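Local coordinates for malonyl CoA-acyl carrier protein transacylase (Staphylococcus aureus, PDB 3IM9), which catalyses transfer of the malonyl group from malonyl-CoA to the holo acyl carrier protein, supplying malonyl-ACP for bacterial fatty acid synthesis, at residues P17-Q22 with G65-T70; M137-G142 with M198-S203; L143-V148 with G171-S176; V261-S266 with G289-I294. All coordinates share one frame; numbering follows the deposited sequence.

Contact 1: P17-Q22 with G65-T70; sequences PGQGAQ and GETENT. With SO4 (sulfate ion), chain D; ACT (acetate ion), chain C.
The carboxamide of Gln19 spans two threonine hydroxyls at the start of helix 67-84. Thr67 OG1 donates to Gln19 OE1 at 2.7 Å, above the carbonyl plane and not on a lone pair. Gln19 NE2 gives a hydrogen to Thr70 OG1 at 3.1 Å, close to the amide plane, and with both ends engaged the group is fixed in rotation. Each hydroxyl has a second partner: Leu64 O for Thr70 OG1, and Gln71 NE2 for Thr67 OG1. CG of Gln19 is anti to the backbone N (chi1 -171°), and a bend at chi2 (81°) sets the amide between the two threonines. Gln22, bent at chi2 (-80°), turns its amide back to the type II turn Gly18-Ala21: its OE1 takes Gly20 N at 2.7 Å on a lone pair, while Thr70 CG2 lies 3.4 Å from Gln22 CD, a methyl against the amide. Thr67 N also bonds an acetate and Gly18 N a sulfate, both probably from the crystallisation liquor. Gln19 lies about 6 Å, side chain to side chain, from Ser97, the probable nucleophile. The contact ties the loop after strand 11-16 to the first turn of helix 67-84, whose Asn69 bonds Arg120 of helix 112-128.

Contact 2: M137-G142 with M198-S203; sequences MAAVLG and MPLAVS. With ACT (acetate ion), chain C.
An antiparallel edge pairing in the five-stranded mixed sheet joins strand 135-141 to the outermost strand 196-199. Ala139 and Met198 form the hydrogen-bonded pair, with Ala139 N to Met198 O at 2.8 Å and Met198 N to Ala139 O at 2.9 Å. The next pair, Ala138 with Pro199, is non-hydrogen-bonded and close, CA of Ala138 to CA of Pro199 being 4.1 Å; proline, having no N-H, fits such a position. Leu200 N then reaches Met137 O at 3.0 Å. Ala139 CB, on the same face as Met198, touches the CB of that residue and Leu200 CD2. Past the paired residues, Val202 crosses Met137 at about a right angle. Its CG1 meets Met137 SD at 3.8 Å and its CG2 lies 3.4 Å from Met137 N, a buried N-H with no partner in the model. An acetate, probably from the crystallisation liquor, accepts from Ser203 N and OG. The Met137 side chain comes within about 5 Å of that of His207. The arrangement is that of a sheet-edge strand running into the loop that carries this probable catalytic histidine, in the small ferredoxin-like subdomain of FabD-type acyltransferases.

Contact 3: L143-V148 with G171-S176; sequences LDFDKV and GQIVVS
This is helix-on-sheet packing: the first turn of helix 145-155 lies against one face of strand 172-176, in the five-stranded mixed sheet. Four apolar side chains carry most of it, and no direct hydrogen bond crosses. Val148 is at the centre. Its CG1, placed anti to the backbone N (chi1 -179°), touches two residues of the strand at once, Val175 CG1 at 3.6 Å and Ile173 CG2 at 3.9 Å. Ile173 and Val175 are two apart along the strand, so both point to the helix side, and Val148 meets each at a slant. Ile173 divides its branches between two helix residues: CG2 goes to Val148, while CD1 reaches the edge of the Phe145 ring, near its plane, with Ile173 CD1 4.4 Å from Phe145 CD2. The ring is otherwise set against Pro164 and Ile167 of strand 162-169. At the other end the join is polar and indirect. A water donates to Leu143 O at 2.8 Å and accepts from Gly171 N, also at 2.8 Å, bridging the loop before the helix to the residue before the strand. Gly171 has a positive phi (86°), a conformation in which a side chain would collide with the preceding carbonyl. Asp144 is at the N-cap position, though its side chain makes no capping bond. Helix 145-155 comes after strand 135-141 by a short loop and packs on the same sheet: Val148 also rests on Val140, Val175 on Cys152 further along the helix, and strand 162-169 lies beyond strand 172-176.

Contact 4: V261-S266 with G289-I294; sequences VQFINS and GLIKKI
One aromatic ring meets three aliphatic residues of a helix by a single side: Phe263, in the first turn of helix 263-272, sets its CD1-CE1-CZ side against helix 286-294. CE1 of Phe263 is 3.7 Å from Leu290 CB and 3.8 Å from Ile291 CG1, and Phe263 CD1 is 4.1 Å from Ile294 CD1. The side chains of Ile291 and Phe263 cross at about a right angle, and Ile291 CG1 also lies near Phe263 CZ; Leu290 adds CD1, 4.0 Å from Phe263 CD1. With its CG anti to the backbone N (chi1 -168°), Phe263 reaches out from the helix start to these residues. Ile294 CD1 has a second site, 4.1 Å from Ile264 CG1 and close to Ile264 CA, so the tip of this isoleucine lies against both Phe263 and Ile264. At the N-cap position, the backbone O of Gln262 accepts from Ser266 N and Ser266 OG on opposite faces of its plane, which secures the first turn. Phe263 further touches Met94 of strand 92-95, and Ile264 touches Ile167. No hydrogen bond or ion pair links the two segments: the contact is wholly apolar, so shape and burial of hydrocarbon hold these helices together.

Contacts 2 and 3 belong to one sheet and touch, their centres 11 Å apart: strands 135-141 and 172-176 are neighbours, joined by bonds such as Val140 N to Ile173 O, and contact 3 is nested in the chain loop that contact 2 closes. Contact 4 follows both and lies 13 Å from contact 3 between centres, its strand 261-262 at the far edge of that sheet. Contact 1 comes first and touches none of the others, although one acetate bridges it to contact 2, 15 Å away between centres. Through the side chains of Gln19 and Met137, contacts 1 and 2 approach the probable Ser97 and His207 site from different parts of the fold.

Contact 1: P17-Q22 with G65-T70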
loop_
_atom_site.group_PDB
_atom_site.type_symbol
_atom_site.label_atom_id
_atom_site.label_comp_id
_atom_site.label_asym_id
_atom_site.label_seq_id
_atom_site.Cartn_x
_atom_site.Cartn_y
_atom_site.Cartn_z
ATOM N N PRO A 17 -4.481 2.112 -2.207
ATOM C CA PRO A 17 -3.383 1.494 -2.966
ATOM C C PRO A 17 -2.043 2.131 -2.624
ATOM O O PRO A 17 -1.940 3.214 -2.037
ATOM C CB PRO A 17 -3.769 1.797 -4.401
ATOM C CG PRO A 17 -4.454 3.157 -4.316
ATOM C CD PRO A 17 -5.330 3.041 -3.006
ATOM N N GLY A 18 -1.021 1.402 -3.028
ATOM C CA GLY A 18 0.393 1.800 -2.857
ATOM C C GLY A 18 1.139 1.893 -4.181
ATOM O O GLY A 18 0.518 2.004 -5.285
ATOM N N GLN A 19 2.455 1.800 -4.028
ATOM C CA GLN A 19 3.384 1.878 -5.228
ATOM C C GLN A 19 2.887 0.990 -6.328
ATOM O O GLN A 19 2.553 -0.224 -6.104
ATOM C CB GLN A 19 4.762 1.456 -4.724
ATOM C CG GLN A 19 5.854 1.691 -5.777
ATOM C CD GLN A 19 6.295 3.117 -5.798
ATOM O OE1 GLN A 19 6.439 3.769 -4.764
ATOM N NE2 GLN A 19 6.564 3.632 -7.049
ATOM N N GLY A 20 2.873 1.550 -7.525
ATOM C CA GLY A 20 2.336 0.808 -8.694
ATOM C C GLY A 20 1.003 1.313 -9.179
ATOM O O GLY A 20 0.705 1.162 -10.385
ATOM N N ALA A 21 0.261 2.023 -8.314
ATOM C CA ALA A 21 -0.987 2.598 -8.748
ATOM C C ALA A 21 -0.912 4.066 -9.258
ATOM O O ALA A 21 -1.865 4.585 -9.821
ATOM C CB ALA A 21 -2.010 2.512 -7.594
ATOM N N GLN A 22 0.257 4.696 -9.124
ATOM C CA GLN A 22 0.396 6.111 -9.513
ATOM C C GLN A 22 0.197 6.268 -11.039
ATOM O O GLN A 22 0.468 5.305 -11.814
ATOM C CB GLN A 22 1.780 6.645 -9.086
ATOM C CG GLN A 22 3.018 6.072 -9.848
ATOM C CD GLN A 22 3.458 4.727 -9.385
ATOM O OE1 GLN A 22 2.940 4.095 -8.465
ATOM N NE2 GLN A 22 4.472 4.245 -10.114
ATOM N N GLY A 65 7.526 7.890 -10.516
ATOM C CA GLY A 65 7.648 6.466 -10.143
ATOM C C GLY A 65 8.837 6.134 -9.272
ATOM O O GLY A 65 8.961 4.929 -8.938
ATOM N N GLU A 66 9.638 7.117 -8.843
ATOM C CA GLU A 66 10.735 6.855 -7.896
ATOM C C GLU A 66 10.081 6.980 -6.528
ATOM O O GLU A 66 9.529 8.047 -6.187
ATOM C CB GLU A 66 11.864 7.884 -8.082
ATOM C CG GLU A 66 12.402 7.776 -9.545
ATOM C CD GLU A 66 13.334 8.879 -9.989
ATOM O OE1 GLU A 66 13.776 9.650 -9.136
ATOM O OE2 GLU A 66 13.652 8.994 -11.218
ATOM N N THR A 67 10.147 5.901 -5.746
ATOM C CA THR A 67 9.318 5.740 -4.499
ATOM C C THR A 67 9.457 6.883 -3.489
ATOM O O THR A 67 8.459 7.168 -2.786
ATOM C CB THR A 67 9.625 4.373 -3.891
ATOM O OG1 THR A 67 8.528 4.036 -3.019
ATOM C CG2 THR A 67 10.950 4.309 -3.184
ATOM N N GLU A 68 10.608 7.590 -3.462
ATOM C CA GLU A 68 10.737 8.753 -2.524
ATOM C C GLU A 68 9.709 9.848 -2.881
ATOM O O GLU A 68 9.286 10.646 -1.999
ATOM C CB GLU A 68 12.182 9.296 -2.449
ATOM C CG GLU A 68 12.750 9.789 -3.751
ATOM C CD GLU A 68 13.422 8.741 -4.599
ATOM O OE1 GLU A 68 14.393 9.162 -5.254
ATOM O OE2 GLU A 68 13.001 7.581 -4.730
ATOM N N ASN A 69 9.354 9.895 -4.153
ATOM C CA ASN A 69 8.290 10.792 -4.666
ATOM C C ASN A 69 6.930 10.143 -4.735
ATOM O O ASN A 69 5.915 10.771 -4.379
ATOM C CB ASN A 69 8.632 11.321 -6.039
ATOM C CG ASN A 69 10.044 11.875 -6.092
ATOM O OD1 ASN A 69 10.438 12.650 -5.228
ATOM N ND2 ASN A 69 10.829 11.479 -7.140
ATOM N N THR A 70 6.868 8.857 -5.127
ATOM C CA THR A 70 5.560 8.247 -5.334
ATOM C C THR A 70 4.841 8.118 -4.001
ATOM O O THR A 70 3.604 8.213 -3.959
ATOM C CB THR A 70 5.704 6.772 -5.827
ATOM O OG1 THR A 70 6.852 6.677 -6.745
ATOM C CG2 THR A 70 4.413 6.461 -6.585
HETATM S S SO4 D . -0.532 -1.735 -4.896
HETATM O O1 SO4 D . -1.526 -1.082 -4.032
HETATM O O2 SO4 D . -0.495 -1.116 -6.350
HETATM O O3 SO4 D . 0.697 -1.508 -4.151
HETATM O O4 SO4 D . -0.912 -3.283 -5.040
HETATM C C ACT C . 11.204 2.657 -6.446
HETATM O O ACT C . 11.677 3.779 -6.571
HETATM O OXT ACT C . 11.945 1.886 -5.771
HETATM C CH3 ACT C . 9.897 2.233 -7.012
#

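Contact 2: M137-G142 with M198-S203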
loop_
_atom_site.group_PDB
_atom_site.type_symbol
_atom_site.label_atom_id
_atom_site.label_comp_id
_atom_site.label_asym_id
_atom_site.label_seq_id
_atom_site.Cartn_x
_atom_site.Cartn_y
_atom_site.Cartn_z
ATOM N N MET A 137 12.901 -6.931 -6.858
ATOM C CA MET A 137 11.572 -7.623 -6.608
ATOM C C MET A 137 11.113 -8.149 -7.929
ATOM O O MET A 137 11.457 -7.614 -8.995
ATOM C CB MET A 137 10.518 -6.696 -6.000
ATOM C CG MET A 137 10.988 -6.046 -4.650
ATOM S SD MET A 137 9.712 -4.936 -4.099
ATOM C CE MET A 137 8.656 -6.081 -3.217
ATOM N N ALA A 138 10.273 -9.214 -7.864
ATOM C CA ALA A 138 9.655 -9.694 -9.092
ATOM C C ALA A 138 8.278 -10.238 -8.771
ATOM O O ALA A 138 8.066 -10.867 -7.744
ATOM C CB ALA A 138 10.507 -10.844 -9.709
ATOM N N ALA A 139 7.358 -10.046 -9.723
ATOM C CA ALA A 139 6.014 -10.636 -9.527
ATOM C C ALA A 139 5.993 -12.052 -10.113
ATOM O O ALA A 139 6.276 -12.242 -11.284
ATOM C CB ALA A 139 4.986 -9.738 -10.241
ATOM N N VAL A 140 5.610 -12.994 -9.265
ATOM C CA VAL A 140 5.460 -14.407 -9.754
ATOM C C VAL A 140 3.948 -14.611 -9.981
ATOM O O VAL A 140 3.142 -14.466 -9.021
ATOM C CB VAL A 140 6.001 -15.379 -8.733
ATOM C CG1 VAL A 140 5.789 -16.815 -9.259
ATOM C CG2 VAL A 140 7.469 -15.086 -8.375
ATOM N N LEU A 141 3.584 -14.926 -11.227
ATOM C CA LEU A 141 2.158 -15.023 -11.538
ATOM C C LEU A 141 1.871 -16.490 -11.780
ATOM O O LEU A 141 2.621 -17.170 -12.460
ATOM C CB LEU A 141 1.794 -14.217 -12.755
ATOM C CG LEU A 141 2.205 -12.726 -12.627
ATOM C CD1 LEU A 141 1.787 -11.944 -13.856
ATOM C CD2 LEU A 141 1.674 -11.986 -11.340
ATOM N N GLY A 142 0.697 -16.925 -11.340
ATOM C CA GLY A 142 0.187 -18.240 -11.758
ATOM C C GLY A 142 0.554 -19.387 -10.861
ATOM O O GLY A 142 0.244 -20.557 -11.188
ATOM N N MET A 198 7.757 -11.498 -13.653
ATOM C CA MET A 198 8.053 -10.123 -14.147
ATOM C C MET A 198 8.969 -9.401 -13.170
ATOM O O MET A 198 8.560 -9.148 -12.055
ATOM C CB MET A 198 6.667 -9.415 -14.232
ATOM C CG MET A 198 6.842 -8.048 -14.770
ATOM S SD MET A 198 5.366 -6.941 -14.361
ATOM C CE MET A 198 4.352 -7.521 -15.707
ATOM N N PRO A 199 10.230 -9.067 -13.575
ATOM C CA PRO A 199 11.036 -8.268 -12.698
ATOM C C PRO A 199 10.361 -6.903 -12.643
ATOM O O PRO A 199 9.815 -6.445 -13.695
ATOM C CB PRO A 199 12.395 -8.175 -13.482
ATOM C CG PRO A 199 12.065 -8.360 -14.894
ATOM C CD PRO A 199 10.808 -9.225 -14.922
ATOM N N LEU A 200 10.451 -6.264 -11.491
ATOM C CA LEU A 200 9.736 -5.006 -11.254
ATOM C C LEU A 200 10.692 -3.813 -11.196
ATOM O O LEU A 200 11.887 -3.915 -10.875
ATOM C CB LEU A 200 8.982 -5.061 -9.912
ATOM C CG LEU A 200 7.850 -6.134 -9.874
ATOM C CD1 LEU A 200 7.137 -6.090 -8.605
ATOM C CD2 LEU A 200 6.785 -5.976 -11.033
ATOM N N ALA A 201 10.163 -2.640 -11.502
ATOM C CA ALA A 201 10.948 -1.405 -11.385
ATOM C C ALA A 201 10.972 -0.947 -9.943
ATOM O O ALA A 201 10.074 -0.206 -9.493
ATOM C CB ALA A 201 10.291 -0.305 -12.288
ATOM N N VAL A 202 11.954 -1.379 -9.184
ATOM C CA VAL A 202 12.127 -1.047 -7.776
ATOM C C VAL A 202 13.594 -0.754 -7.512
ATOM O O VAL A 202 14.478 -1.273 -8.221
ATOM C CB VAL A 202 11.673 -2.236 -6.844
ATOM C CG1 VAL A 202 10.167 -2.412 -6.949
ATOM C CG2 VAL A 202 12.478 -3.540 -7.177
ATOM N N SER A 203 13.819 0.055 -6.487
ATOM C CA SER A 203 15.210 0.370 -6.152
ATOM C C SER A 203 15.845 -0.546 -5.131
ATOM O O SER A 203 17.109 -0.582 -4.940
ATOM C CB SER A 203 15.357 1.855 -5.851
ATOM O OG SER A 203 14.504 2.288 -4.855
HETATM C C ACT C . 11.204 2.657 -6.446
HETATM O O ACT C . 11.677 3.779 -6.571
HETATM O OXT ACT C . 11.945 1.886 -5.771
HETATM C CH3 ACT C . 9.897 2.233 -7.012
#

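Contact 3: L143-V148 with G171-S176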
loop_
_atom_site.group_PDB
_atom_site.type_symbol
_atom_site.label_atom_id
_atom_site.label_comp_id
_atom_site.label_asym_id
_atom_site.label_seq_id
_atom_site.Cartn_x
_atom_site.Cartn_y
_atom_site.Cartn_z
ATOM N N LEU A 143 1.185 -19.134 -9.713
ATOM C CA LEU A 143 1.578 -20.224 -8.837
ATOM C C LEU A 143 0.988 -20.093 -7.475
ATOM O O LEU A 143 0.901 -18.998 -6.961
ATOM C CB LEU A 143 3.135 -20.289 -8.694
ATOM C CG LEU A 143 3.886 -20.818 -9.868
ATOM C CD1 LEU A 143 5.395 -20.757 -9.528
ATOM C CD2 LEU A 143 3.478 -22.301 -10.166
ATOM N N ASP A 144 0.642 -21.200 -6.826
ATOM C CA ASP A 144 0.171 -21.133 -5.439
ATOM C C ASP A 144 1.272 -20.628 -4.495
ATOM O O ASP A 144 2.457 -20.802 -4.776
ATOM C CB ASP A 144 -0.333 -22.502 -4.978
ATOM C CG ASP A 144 -1.768 -22.764 -5.391
ATOM O OD1 ASP A 144 -2.417 -21.833 -5.914
ATOM O OD2 ASP A 144 -2.247 -23.901 -5.194
ATOM N N PHE A 145 0.882 -20.006 -3.380
ATOM C CA PHE A 145 1.853 -19.492 -2.418
ATOM C C PHE A 145 2.852 -20.595 -1.992
ATOM O O PHE A 145 4.064 -20.341 -1.815
ATOM C CB PHE A 145 1.159 -18.939 -1.173
ATOM C CG PHE A 145 2.108 -18.584 -0.106
ATOM C CD1 PHE A 145 2.506 -19.528 0.845
ATOM C CD2 PHE A 145 2.718 -17.299 -0.102
ATOM C CE1 PHE A 145 3.463 -19.191 1.833
ATOM C CE2 PHE A 145 3.705 -16.970 0.898
ATOM C CZ PHE A 145 4.057 -17.874 1.869
ATOM N N ASP A 146 2.349 -21.810 -1.737
ATOM C CA ASP A 146 3.252 -22.854 -1.223
ATOM C C ASP A 146 4.362 -23.209 -2.258
ATOM O O ASP A 146 5.499 -23.444 -1.886
ATOM C CB ASP A 146 2.507 -24.109 -0.683
ATOM C CG ASP A 146 1.553 -24.752 -1.698
ATOM O OD1 ASP A 146 0.690 -25.588 -1.245
ATOM O OD2 ASP A 146 1.648 -24.493 -2.928
ATOM N N LYS A 147 4.018 -23.161 -3.533
ATOM C CA LYS A 147 4.987 -23.420 -4.554
ATOM C C LYS A 147 5.974 -22.246 -4.678
ATOM O O LYS A 147 7.193 -22.464 -4.863
ATOM C CB LYS A 147 4.275 -23.669 -5.864
ATOM C CG LYS A 147 5.207 -23.825 -7.020
ATOM C CD LYS A 147 6.171 -25.076 -6.869
ATOM C CE LYS A 147 5.768 -26.204 -7.831
ATOM N NZ LYS A 147 6.714 -27.349 -7.666
ATOM N N VAL A 148 5.475 -21.030 -4.570
ATOM C CA VAL A 148 6.395 -19.850 -4.607
ATOM C C VAL A 148 7.328 -19.905 -3.417
ATOM O O VAL A 148 8.542 -19.595 -3.549
ATOM C CB VAL A 148 5.592 -18.572 -4.614
ATOM C CG1 VAL A 148 6.541 -17.300 -4.686
ATOM C CG2 VAL A 148 4.705 -18.496 -5.908
ATOM N N GLY A 171 -2.423 -16.523 -7.255
ATOM C CA GLY A 171 -1.717 -16.376 -8.543
ATOM C C GLY A 171 -0.908 -15.108 -8.699
ATOM O O GLY A 171 -0.447 -14.834 -9.754
ATOM N N GLN A 172 -0.836 -14.269 -7.627
ATOM C CA GLN A 172 0.041 -13.094 -7.774
ATOM C C GLN A 172 0.783 -12.911 -6.443
ATOM O O GLN A 172 0.232 -12.440 -5.446
ATOM C CB GLN A 172 -0.760 -11.852 -8.099
ATOM C CG GLN A 172 0.209 -10.606 -8.261
ATOM C CD GLN A 172 -0.560 -9.337 -8.510
ATOM O OE1 GLN A 172 -1.417 -9.267 -9.470
ATOM N NE2 GLN A 172 -0.260 -8.337 -7.778
ATOM N N ILE A 173 2.085 -13.291 -6.425
ATOM C CA ILE A 173 2.954 -13.203 -5.240
ATOM C C ILE A 173 4.192 -12.472 -5.695
ATOM O O ILE A 173 4.880 -12.953 -6.578
ATOM C CB ILE A 173 3.348 -14.614 -4.670
ATOM C CG1 ILE A 173 2.069 -15.479 -4.330
ATOM C CG2 ILE A 173 4.248 -14.427 -3.434
ATOM C CD1 ILE A 173 1.081 -14.865 -3.426
ATOM N N VAL A 174 4.464 -11.305 -5.080
ATOM C CA VAL A 174 5.717 -10.630 -5.400
ATOM C C VAL A 174 6.737 -11.115 -4.431
ATOM O O VAL A 174 6.469 -11.187 -3.253
ATOM C CB VAL A 174 5.513 -9.081 -5.242
ATOM C CG1 VAL A 174 6.816 -8.348 -5.669
ATOM C CG2 VAL A 174 4.377 -8.551 -6.123
ATOM N N VAL A 175 7.924 -11.450 -4.983
ATOM C CA VAL A 175 9.025 -11.907 -4.160
ATOM C C VAL A 175 10.127 -10.805 -4.153
ATOM O O VAL A 175 10.131 -9.900 -5.011
ATOM C CB VAL A 175 9.642 -13.202 -4.644
ATOM C CG1 VAL A 175 8.506 -14.325 -4.594
ATOM C CG2 VAL A 175 10.178 -13.092 -6.079
ATOM N N SER A 176 10.992 -10.854 -3.144
ATOM C CA SER A 176 11.987 -9.798 -2.967
ATOM C C SER A 176 13.256 -10.323 -2.361
ATOM O O SER A 176 13.242 -11.269 -1.569
ATOM C CB SER A 176 11.361 -8.765 -2.008
ATOM O OG SER A 176 12.212 -7.691 -1.827
HETATM O O HOH W 1 -0.813 -17.536 -5.242
#

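Contact 4: V261-S266 with G289-I294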
loop_
_atom_site.group_PDB
_atom_site.type_symbol
_atom_site.label_atom_id
_atom_site.label_comp_id
_atom_site.label_asym_id
_atom_site.label_seq_id
_atom_site.Cartn_x
_atom_site.Cartn_y
_atom_site.Cartn_z
ATOM N N VAL A 261 3.730 -8.172 2.936
ATOM C CA VAL A 261 2.386 -7.562 2.966
ATOM C C VAL A 261 1.372 -8.632 2.852
ATOM O O VAL A 261 1.268 -9.291 1.807
ATOM C CB VAL A 261 2.271 -6.527 1.813
ATOM C CG1 VAL A 261 0.839 -5.964 1.771
ATOM C CG2 VAL A 261 3.256 -5.349 2.040
ATOM N N GLN A 262 0.644 -8.852 3.946
ATOM C CA GLN A 262 -0.360 -9.928 3.982
ATOM C C GLN A 262 -1.676 -9.508 3.399
ATOM O O GLN A 262 -2.692 -9.427 4.114
ATOM C CB GLN A 262 -0.502 -10.439 5.441
ATOM C CG GLN A 262 0.841 -10.917 6.019
ATOM C CD GLN A 262 1.258 -12.267 5.467
ATOM O OE1 GLN A 262 0.574 -12.926 4.689
ATOM N NE2 GLN A 262 2.499 -12.655 5.817
ATOM N N PHE A 263 -1.724 -9.164 2.107
ATOM C CA PHE A 263 -2.988 -8.635 1.577
ATOM C C PHE A 263 -4.096 -9.652 1.488
ATOM O O PHE A 263 -5.243 -9.283 1.810
ATOM C CB PHE A 263 -2.733 -7.943 0.210
ATOM C CG PHE A 263 -3.942 -7.123 -0.245
ATOM C CD1 PHE A 263 -4.802 -7.670 -1.175
ATOM C CD2 PHE A 263 -4.171 -5.894 0.323
ATOM C CE1 PHE A 263 -5.975 -6.959 -1.565
ATOM C CE2 PHE A 263 -5.298 -5.095 -0.079
ATOM C CZ PHE A 263 -6.209 -5.648 -1.035
ATOM N N ILE A 264 -3.776 -10.883 1.090
ATOM C CA ILE A 264 -4.843 -11.919 1.039
ATOM C C ILE A 264 -5.404 -12.116 2.466
ATOM O O ILE A 264 -6.641 -12.059 2.624
ATOM C CB ILE A 264 -4.306 -13.245 0.482
ATOM C CG1 ILE A 264 -3.950 -13.031 -1.007
ATOM C CG2 ILE A 264 -5.368 -14.363 0.556
ATOM C CD1 ILE A 264 -3.229 -14.287 -1.550
ATOM N N ASN A 265 -4.541 -12.309 3.486
ATOM C CA ASN A 265 -5.101 -12.667 4.800
ATOM C C ASN A 265 -5.850 -11.491 5.378
ATOM O O ASN A 265 -6.811 -11.685 6.141
ATOM C CB ASN A 265 -3.993 -13.101 5.720
ATOM C CG ASN A 265 -3.434 -14.469 5.402
ATOM O OD1 ASN A 265 -2.332 -14.783 5.874
ATOM N ND2 ASN A 265 -4.106 -15.230 4.607
ATOM N N SER A 266 -5.388 -10.265 5.090
ATOM C CA SER A 266 -6.093 -9.057 5.584
ATOM C C SER A 266 -7.467 -8.950 4.913
ATOM O O SER A 266 -8.462 -8.565 5.633
ATOM C CB SER A 266 -5.305 -7.825 5.221
ATOM O OG SER A 266 -4.048 -7.784 5.869
ATOM N N GLY A 289 -9.085 -5.114 -8.069
ATOM C CA GLY A 289 -8.787 -6.321 -8.882
ATOM C C GLY A 289 -8.294 -7.470 -8.054
ATOM O O GLY A 289 -8.605 -8.604 -8.346
ATOM N N LEU A 290 -7.470 -7.191 -7.047
ATOM C CA LEU A 290 -6.933 -8.244 -6.216
ATOM C C LEU A 290 -8.100 -8.805 -5.399
ATOM O O LEU A 290 -8.150 -10.013 -5.206
ATOM C CB LEU A 290 -5.871 -7.699 -5.236
ATOM C CG LEU A 290 -4.615 -7.117 -5.971
ATOM C CD1 LEU A 290 -3.653 -6.632 -4.854
ATOM C CD2 LEU A 290 -3.894 -8.183 -6.839
ATOM N N ILE A 291 -8.943 -7.945 -4.833
ATOM C CA ILE A 291 -10.045 -8.490 -3.988
ATOM C C ILE A 291 -10.994 -9.345 -4.811
ATOM O O ILE A 291 -11.442 -10.382 -4.302
ATOM C CB ILE A 291 -10.739 -7.397 -3.245
ATOM C CG1 ILE A 291 -9.751 -6.809 -2.238
ATOM C CG2 ILE A 291 -11.982 -7.948 -2.488
ATOM C CD1 ILE A 291 -10.247 -5.552 -1.512
ATOM N N LYS A 292 -11.265 -8.944 -6.054
ATOM C CA LYS A 292 -12.126 -9.743 -6.924
ATOM C C LYS A 292 -11.588 -11.161 -7.081
ATOM O O LYS A 292 -12.388 -12.109 -7.148
ATOM C CB LYS A 292 -12.268 -9.034 -8.289
ATOM C CG LYS A 292 -13.145 -9.806 -9.337
ATOM C CD LYS A 292 -14.544 -10.115 -8.886
ATOM C CE LYS A 292 -15.387 -8.805 -8.723
ATOM N NZ LYS A 292 -16.749 -9.130 -8.191
ATOM N N LYS A 293 -10.285 -11.353 -7.123
ATOM C CA LYS A 293 -9.685 -12.681 -7.251
ATOM C C LYS A 293 -9.698 -13.433 -5.952
ATOM O O LYS A 293 -9.574 -14.634 -5.927
ATOM C CB LYS A 293 -8.232 -12.572 -7.793
ATOM C CG LYS A 293 -8.220 -12.176 -9.303
ATOM C CD LYS A 293 -6.815 -11.710 -9.878
ATOM C CE LYS A 293 -6.901 -10.728 -11.127
ATOM N NZ LYS A 293 -5.781 -9.698 -11.246
ATOM N N ILE A 294 -9.781 -12.707 -4.853
ATOM C CA ILE A 294 -9.853 -13.311 -3.494
ATOM C C ILE A 294 -11.293 -13.762 -3.191
ATOM O O ILE A 294 -11.505 -14.845 -2.615
ATOM C CB ILE A 294 -9.353 -12.335 -2.396
ATOM C CG1 ILE A 294 -7.822 -12.134 -2.595
ATOM C CG2 ILE A 294 -9.625 -12.898 -0.921
ATOM C CD1 ILE A 294 -7.264 -10.871 -1.912
#